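Local coordinates for protein DYNE7 (PDB 2XEM) that probably acts as a hot-dog fold thioesterase that releases a polyene intermediate during biosynthesis of the enediyne antitumour agent dynemicin, at residues N27-R41 and L62-S76. Sequence-based numbering, arbitrary orientation.
Sequences NVYFAHYLHWQGHCR and LVTVDCHADFYAEGS
Tyr33 and Phe71 meet where the central helix of the hot-dog fold, 32-48, lies against strand 60-71 of the sheet that wraps it. The axes of 32-41 and 62-71 come within 9.1 Å, with their N-to-C directions 125° apart. Tyr33 can be followed outward. Its CB lies 3.8 Å from Phe71 CE1. The same CE1 sits off centre over the ring, closest to CG and CD2 and farther from CD1 and CE2, so Phe71 offers its edge to the face of Tyr33. This is a T-shaped stack, with planes at 83°. Trp36 CZ3 covers the opposite face. At the tip, OH is hydrogen-bonded to two waters. One water, 2.8 Å from Tyr33 OH, also joins Val28 O and Gly75 N. The other, 3.1 Å from Tyr33 OH, donates to Ala73 O. CG stands beside the backbone N, anti to the carbonyl carbon (chi1 -71°), which turns the ring toward the loop after the strand, where OH ends near Gly75. A leucine here would probably leave both waters without their phenolic partner and Phe71 without a ring face to meet.

Phe30 CB rests over the face of Phe71 in a CH-pi contact. The Phe30 side chain comes to about 6 Å from the bound polyene. Beyond the rings, Val28 N donates to Gly75 O, a backbone bond of 3.0 Å. Leu34 packs its CD1 on Cys67 SG. Gln37 NE2 gives only a weak bond to His68 O, and is also hydrogen-bonded to Tyr101. Residues 66-70 pair with an antiparallel strand of the second subunit, continuing the sheet across the interface. At the far end Arg41 reaches Thr64 and also Gln117. Its NH1 donates to Thr64 OG1 at 3.1 Å, with the hydroxyl oxygen near the guanidinium plane.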
loop_
_atom_site.group_PDB
_atom_site.type_symbol
_atom_site.label_atom_id
_atom_site.label_comp_id
_atom_site.label_asym_id
_atom_site.label_seq_id
_atom_site.Cartn_x
_atom_site.Cartn_y
_atom_site.Cartn_z
ATOM N N ASN D 27 -2.645 15.562 0.057
ATOM C CA ASN D 27 -1.186 15.375 -0.037
ATOM C C ASN D 27 -0.786 13.901 -0.019
ATOM O O ASN D 27 -1.646 13.027 0.142
ATOM C CB ASN D 27 -0.460 16.128 1.111
ATOM C CG ASN D 27 -1.026 15.907 2.495
ATOM O OD1 ASN D 27 -1.527 16.841 3.095
ATOM N ND2 ASN D 27 -1.004 14.693 3.022
ATOM N N VAL D 28 0.521 13.623 -0.180
ATOM C CA VAL D 28 1.081 12.276 -0.057
ATOM C C VAL D 28 0.994 11.852 1.410
ATOM O O VAL D 28 1.499 12.562 2.288
ATOM C CB VAL D 28 2.530 12.158 -0.608
ATOM C CG1 VAL D 28 3.092 10.748 -0.410
ATOM C CG2 VAL D 28 2.580 12.547 -2.082
ATOM N N TYR D 29 0.313 10.723 1.670
ATOM C CA TYR D 29 0.253 10.158 3.010
ATOM C C TYR D 29 1.680 9.846 3.516
ATOM O O TYR D 29 2.474 9.250 2.774
ATOM C CB TYR D 29 -0.635 8.907 3.022
ATOM C CG TYR D 29 -0.945 8.457 4.432
ATOM C CD1 TYR D 29 -0.261 7.385 5.009
ATOM C CD2 TYR D 29 -1.867 9.147 5.218
ATOM C CE1 TYR D 29 -0.516 6.993 6.319
ATOM C CE2 TYR D 29 -2.110 8.777 6.532
ATOM C CZ TYR D 29 -1.470 7.673 7.062
ATOM O OH TYR D 29 -1.803 7.271 8.323
ATOM N N PHE D 30 1.997 10.226 4.780
ATOM C CA PHE D 30 3.391 10.244 5.270
ATOM C C PHE D 30 4.136 8.899 5.103
ATOM O O PHE D 30 5.326 8.901 4.787
ATOM C CB PHE D 30 3.473 10.731 6.746
ATOM C CG PHE D 30 3.092 9.651 7.746
ATOM C CD1 PHE D 30 4.072 8.868 8.362
ATOM C CD2 PHE D 30 1.753 9.415 8.065
ATOM C CE1 PHE D 30 3.719 7.846 9.255
ATOM C CE2 PHE D 30 1.400 8.409 8.978
ATOM C CZ PHE D 30 2.386 7.637 9.574
ATOM N N ALA D 31 3.430 7.765 5.322
ATOM C CA ALA D 31 4.086 6.445 5.333
ATOM C C ALA D 31 4.674 6.027 3.957
ATOM O O ALA D 31 5.598 5.218 3.920
ATOM C CB ALA D 31 3.114 5.395 5.831
ATOM N N HIS D 32 4.132 6.572 2.843
ATOM C CA HIS D 32 4.688 6.347 1.500
ATOM C C HIS D 32 6.131 6.748 1.321
ATOM O O HIS D 32 6.859 6.087 0.581
ATOM C CB HIS D 32 3.772 6.896 0.380
ATOM C CG HIS D 32 2.400 6.279 0.441
ATOM N ND1 HIS D 32 2.213 4.917 0.286
ATOM C CD2 HIS D 32 1.206 6.851 0.707
ATOM C CE1 HIS D 32 0.916 4.708 0.431
ATOM N NE2 HIS D 32 0.273 5.842 0.703
ATOM N N TYR D 33 6.567 7.803 2.016
ATOM C CA TYR D 33 7.964 8.256 1.982
ATOM C C TYR D 33 8.929 7.157 2.453
ATOM O O TYR D 33 10.063 7.076 1.967
ATOM C CB TYR D 33 8.131 9.519 2.833
ATOM C CG TYR D 33 7.494 10.754 2.235
ATOM C CD1 TYR D 33 8.270 11.729 1.617
ATOM C CD2 TYR D 33 6.113 10.979 2.337
ATOM C CE1 TYR D 33 7.697 12.905 1.138
ATOM C CE2 TYR D 33 5.531 12.142 1.845
ATOM C CZ TYR D 33 6.328 13.108 1.256
ATOM O OH TYR D 33 5.757 14.261 0.792
ATOM N N LEU D 34 8.485 6.323 3.392
ATOM C CA LEU D 34 9.276 5.172 3.860
ATOM C C LEU D 34 9.313 4.060 2.846
ATOM O O LEU D 34 10.369 3.485 2.682
ATOM C CB LEU D 34 8.806 4.656 5.254
ATOM C CG LEU D 34 9.164 5.560 6.460
ATOM C CD1 LEU D 34 10.628 5.992 6.446
ATOM C CD2 LEU D 34 8.224 6.789 6.559
ATOM N N HIS D 35 8.189 3.768 2.133
ATOM C CA HIS D 35 8.200 2.827 1.011
ATOM C C HIS D 35 9.236 3.230 -0.014
ATOM O O HIS D 35 9.951 2.372 -0.515
ATOM C CB HIS D 35 6.824 2.729 0.304
ATOM C CG HIS D 35 5.802 2.013 1.095
ATOM N ND1 HIS D 35 5.491 0.717 0.835
ATOM C CD2 HIS D 35 5.004 2.471 2.082
ATOM C CE1 HIS D 35 4.546 0.394 1.694
ATOM N NE2 HIS D 35 4.238 1.424 2.477
ATOM N N TRP D 36 9.318 4.548 -0.320
ATOM C CA TRP D 36 10.216 5.086 -1.327
ATOM C C TRP D 36 11.697 4.860 -1.014
ATOM O O TRP D 36 12.487 4.752 -1.946
ATOM C CB TRP D 36 9.949 6.568 -1.568
ATOM C CG TRP D 36 8.567 6.905 -2.051
ATOM C CD1 TRP D 36 7.618 6.045 -2.542
ATOM C CD2 TRP D 36 7.984 8.206 -2.080
ATOM N NE1 TRP D 36 6.475 6.730 -2.848
ATOM C CE2 TRP D 36 6.668 8.063 -2.579
ATOM C CE3 TRP D 36 8.452 9.497 -1.737
ATOM C CZ2 TRP D 36 5.817 9.152 -2.748
ATOM C CZ3 TRP D 36 7.587 10.576 -1.864
ATOM C CH2 TRP D 36 6.296 10.403 -2.378
ATOM N N GLN D 37 12.061 4.781 0.278
ATOM C CA GLN D 37 13.419 4.386 0.722
ATOM C C GLN D 37 13.735 2.970 0.257
ATOM O O GLN D 37 14.834 2.722 -0.237
ATOM C CB GLN D 37 13.527 4.453 2.251
ATOM C CG GLN D 37 13.501 5.870 2.774
ATOM C CD GLN D 37 13.683 5.956 4.267
ATOM O OE1 GLN D 37 13.865 4.967 4.968
ATOM N NE2 GLN D 37 13.631 7.159 4.788
ATOM N N GLY D 38 12.756 2.071 0.422
ATOM C CA GLY D 38 12.825 0.694 -0.038
ATOM C C GLY D 38 12.999 0.643 -1.550
ATOM O O GLY D 38 13.905 -0.026 -2.036
ATOM N N HIS D 39 12.131 1.343 -2.299
ATOM C CA HIS D 39 12.197 1.377 -3.765
ATOM C C HIS D 39 13.560 1.898 -4.225
ATOM O O HIS D 39 14.160 1.365 -5.165
ATOM C CB HIS D 39 11.122 2.297 -4.353
ATOM C CG HIS D 39 9.713 2.025 -3.937
ATOM N ND1 HIS D 39 9.334 0.836 -3.342
ATOM C CD2 HIS D 39 8.631 2.816 -4.045
ATOM C CE1 HIS D 39 8.034 0.928 -3.154
ATOM N NE2 HIS D 39 7.570 2.099 -3.545
ATOM N N CYS D 40 14.016 2.984 -3.596
ATOM C CA CYS D 40 15.317 3.566 -3.872
ATOM C C CYS D 40 16.472 2.568 -3.637
ATOM O O CYS D 40 17.297 2.397 -4.529
ATOM C CB CYS D 40 15.512 4.850 -3.070
ATOM S SG CYS D 40 17.104 5.666 -3.382
ATOM N N ARG D 41 16.523 1.900 -2.478
ATOM C CA ARG D 41 17.625 0.974 -2.184
ATOM C C ARG D 41 17.622 -0.241 -3.108
ATOM O O ARG D 41 18.687 -0.732 -3.443
ATOM C CB ARG D 41 17.736 0.576 -0.693
ATOM C CG ARG D 41 16.631 -0.348 -0.176
ATOM C CD ARG D 41 16.818 -0.814 1.265
ATOM N NE ARG D 41 15.866 -1.888 1.557
ATOM C CZ ARG D 41 15.221 -2.060 2.701
ATOM N NH1 ARG D 41 15.432 -1.238 3.719
ATOM N NH2 ARG D 41 14.384 -3.075 2.851
ATOM N N LEU D 62 18.118 -8.137 3.241
ATOM C CA LEU D 62 18.381 -6.835 3.845
ATOM C C LEU D 62 17.323 -6.586 4.890
ATOM O O LEU D 62 16.136 -6.440 4.561
ATOM C CB LEU D 62 18.420 -5.703 2.803
ATOM C CG LEU D 62 19.485 -5.788 1.693
ATOM C CD1 LEU D 62 19.383 -4.585 0.782
ATOM C CD2 LEU D 62 20.904 -5.894 2.232
ATOM N N VAL D 63 17.738 -6.588 6.153
ATOM C CA VAL D 63 16.809 -6.433 7.273
ATOM C C VAL D 63 16.912 -4.993 7.811
ATOM O O VAL D 63 18.005 -4.548 8.185
ATOM C CB VAL D 63 17.115 -7.516 8.337
ATOM C CG1 VAL D 63 16.304 -7.311 9.627
ATOM C CG2 VAL D 63 16.909 -8.927 7.752
ATOM N N THR D 64 15.794 -4.249 7.801
ATOM C CA THR D 64 15.774 -2.895 8.338
ATOM C C THR D 64 15.884 -2.930 9.878
ATOM O O THR D 64 15.137 -3.632 10.540
ATOM C CB THR D 64 14.536 -2.113 7.840
ATOM O OG1 THR D 64 14.428 -2.246 6.429
ATOM C CG2 THR D 64 14.605 -0.632 8.166
ATOM N N VAL D 65 16.835 -2.171 10.415
ATOM C CA VAL D 65 17.121 -2.028 11.861
ATOM C C VAL D 65 16.335 -0.822 12.390
ATOM O O VAL D 65 15.738 -0.869 13.471
ATOM C CB VAL D 65 18.659 -1.906 12.121
ATOM C CG1 VAL D 65 18.970 -1.594 13.585
ATOM C CG2 VAL D 65 19.391 -3.159 11.660
ATOM N N ASP D 66 16.369 0.273 11.641
ATOM C CA ASP D 66 15.606 1.480 11.972
ATOM C C ASP D 66 15.387 2.326 10.726
ATOM O O ASP D 66 16.045 2.109 9.712
ATOM C CB ASP D 66 16.296 2.310 13.076
ATOM C CG ASP D 66 17.757 2.674 12.817
ATOM O OD1 ASP D 66 18.588 2.377 13.669
ATOM O OD2 ASP D 66 18.055 3.257 11.752
ATOM N N CYS D 67 14.442 3.253 10.790
ATOM C CA CYS D 67 14.217 4.234 9.740
ATOM C C CYS D 67 13.624 5.504 10.360
ATOM O O CYS D 67 13.118 5.481 11.487
ATOM C CB CYS D 67 13.313 3.669 8.652
ATOM S SG CYS D 67 11.614 3.391 9.200
ATOM N N HIS D 68 13.707 6.605 9.612
ATOM C CA HIS D 68 13.358 7.939 10.077
ATOM C C HIS D 68 12.951 8.779 8.864
ATOM O O HIS D 68 13.487 8.579 7.766
ATOM C CB HIS D 68 14.558 8.582 10.798
ATOM C CG HIS D 68 14.172 9.778 11.616
ATOM N ND1 HIS D 68 14.190 11.055 11.082
ATOM C CD2 HIS D 68 13.692 9.841 12.883
ATOM C CE1 HIS D 68 13.747 11.851 12.046
ATOM N NE2 HIS D 68 13.432 11.165 13.146
ATOM N N ALA D 69 11.999 9.688 9.055
ATOM C CA ALA D 69 11.679 10.720 8.071
ATOM C C ALA D 69 11.321 12.016 8.765
ATOM O O ALA D 69 10.717 11.987 9.833
ATOM C CB ALA D 69 10.539 10.278 7.148
ATOM N N ASP D 70 11.784 13.154 8.199
ATOM C CA ASP D 70 11.387 14.517 8.577
ATOM C C ASP D 70 10.655 15.125 7.393
ATOM O O ASP D 70 11.179 15.078 6.278
ATOM C CB ASP D 70 12.631 15.364 8.899
ATOM C CG ASP D 70 13.295 14.942 10.190
ATOM O OD1 ASP D 70 12.736 15.232 11.264
ATOM O OD2 ASP D 70 14.373 14.325 10.128
ATOM N N PHE D 71 9.484 15.697 7.614
ATOM C CA PHE D 71 8.622 16.201 6.520
ATOM C C PHE D 71 8.596 17.731 6.533
ATOM O O PHE D 71 8.418 18.327 7.599
ATOM C CB PHE D 71 7.187 15.625 6.642
ATOM C CG PHE D 71 7.171 14.110 6.736
ATOM C CD1 PHE D 71 7.172 13.326 5.584
ATOM C CD2 PHE D 71 7.201 13.469 7.979
ATOM C CE1 PHE D 71 7.169 11.929 5.663
ATOM C CE2 PHE D 71 7.193 12.066 8.061
ATOM C CZ PHE D 71 7.167 11.306 6.895
ATOM N N TYR D 72 8.811 18.360 5.363
ATOM C CA TYR D 72 8.961 19.823 5.282
ATOM C C TYR D 72 7.884 20.496 4.431
ATOM O O TYR D 72 7.408 21.564 4.783
ATOM C CB TYR D 72 10.370 20.230 4.789
ATOM C CG TYR D 72 11.514 19.593 5.557
ATOM C CD1 TYR D 72 11.598 19.697 6.948
ATOM C CD2 TYR D 72 12.526 18.911 4.896
ATOM C CE1 TYR D 72 12.658 19.110 7.660
ATOM C CE2 TYR D 72 13.587 18.332 5.592
ATOM C CZ TYR D 72 13.650 18.427 6.970
ATOM O OH TYR D 72 14.713 17.858 7.625
ATOM N N ALA D 73 7.536 19.901 3.305
ATOM C CA ALA D 73 6.544 20.453 2.385
ATOM C C ALA D 73 5.735 19.310 1.793
ATOM O O ALA D 73 6.279 18.226 1.587
ATOM C CB ALA D 73 7.241 21.248 1.280
ATOM N N GLU D 74 4.467 19.561 1.498
ATOM C CA GLU D 74 3.551 18.551 0.964
ATOM C C GLU D 74 3.883 18.121 -0.480
ATOM O O GLU D 74 4.241 18.956 -1.318
ATOM C CB GLU D 74 2.104 19.047 1.087
ATOM C CG GLU D 74 1.612 19.002 2.527
ATOM C CD GLU D 74 0.360 19.785 2.855
ATOM O OE1 GLU D 74 0.324 20.404 3.944
ATOM O OE2 GLU D 74 -0.596 19.759 2.046
ATOM N N GLY D 75 3.794 16.816 -0.726
ATOM C CA GLY D 75 3.811 16.251 -2.072
ATOM C C GLY D 75 2.384 16.094 -2.587
ATOM O O GLY D 75 1.438 16.014 -1.799
ATOM N N SER D 76 2.211 16.076 -3.901
ATOM C CA SER D 76 0.908 15.987 -4.548
ATOM C C SER D 76 0.960 14.933 -5.670
ATOM O O SER D 76 2.039 14.642 -6.173
ATOM C CB SER D 76 0.536 17.333 -5.174
ATOM O OG SER D 76 0.413 18.356 -4.198
HETATM O O HOH W 1 3.204 14.956 1.573
HETATM O O HOH W 2 6.635 16.057 3.121
HETATM O O HOH W 3 14.212 -4.577 5.065
#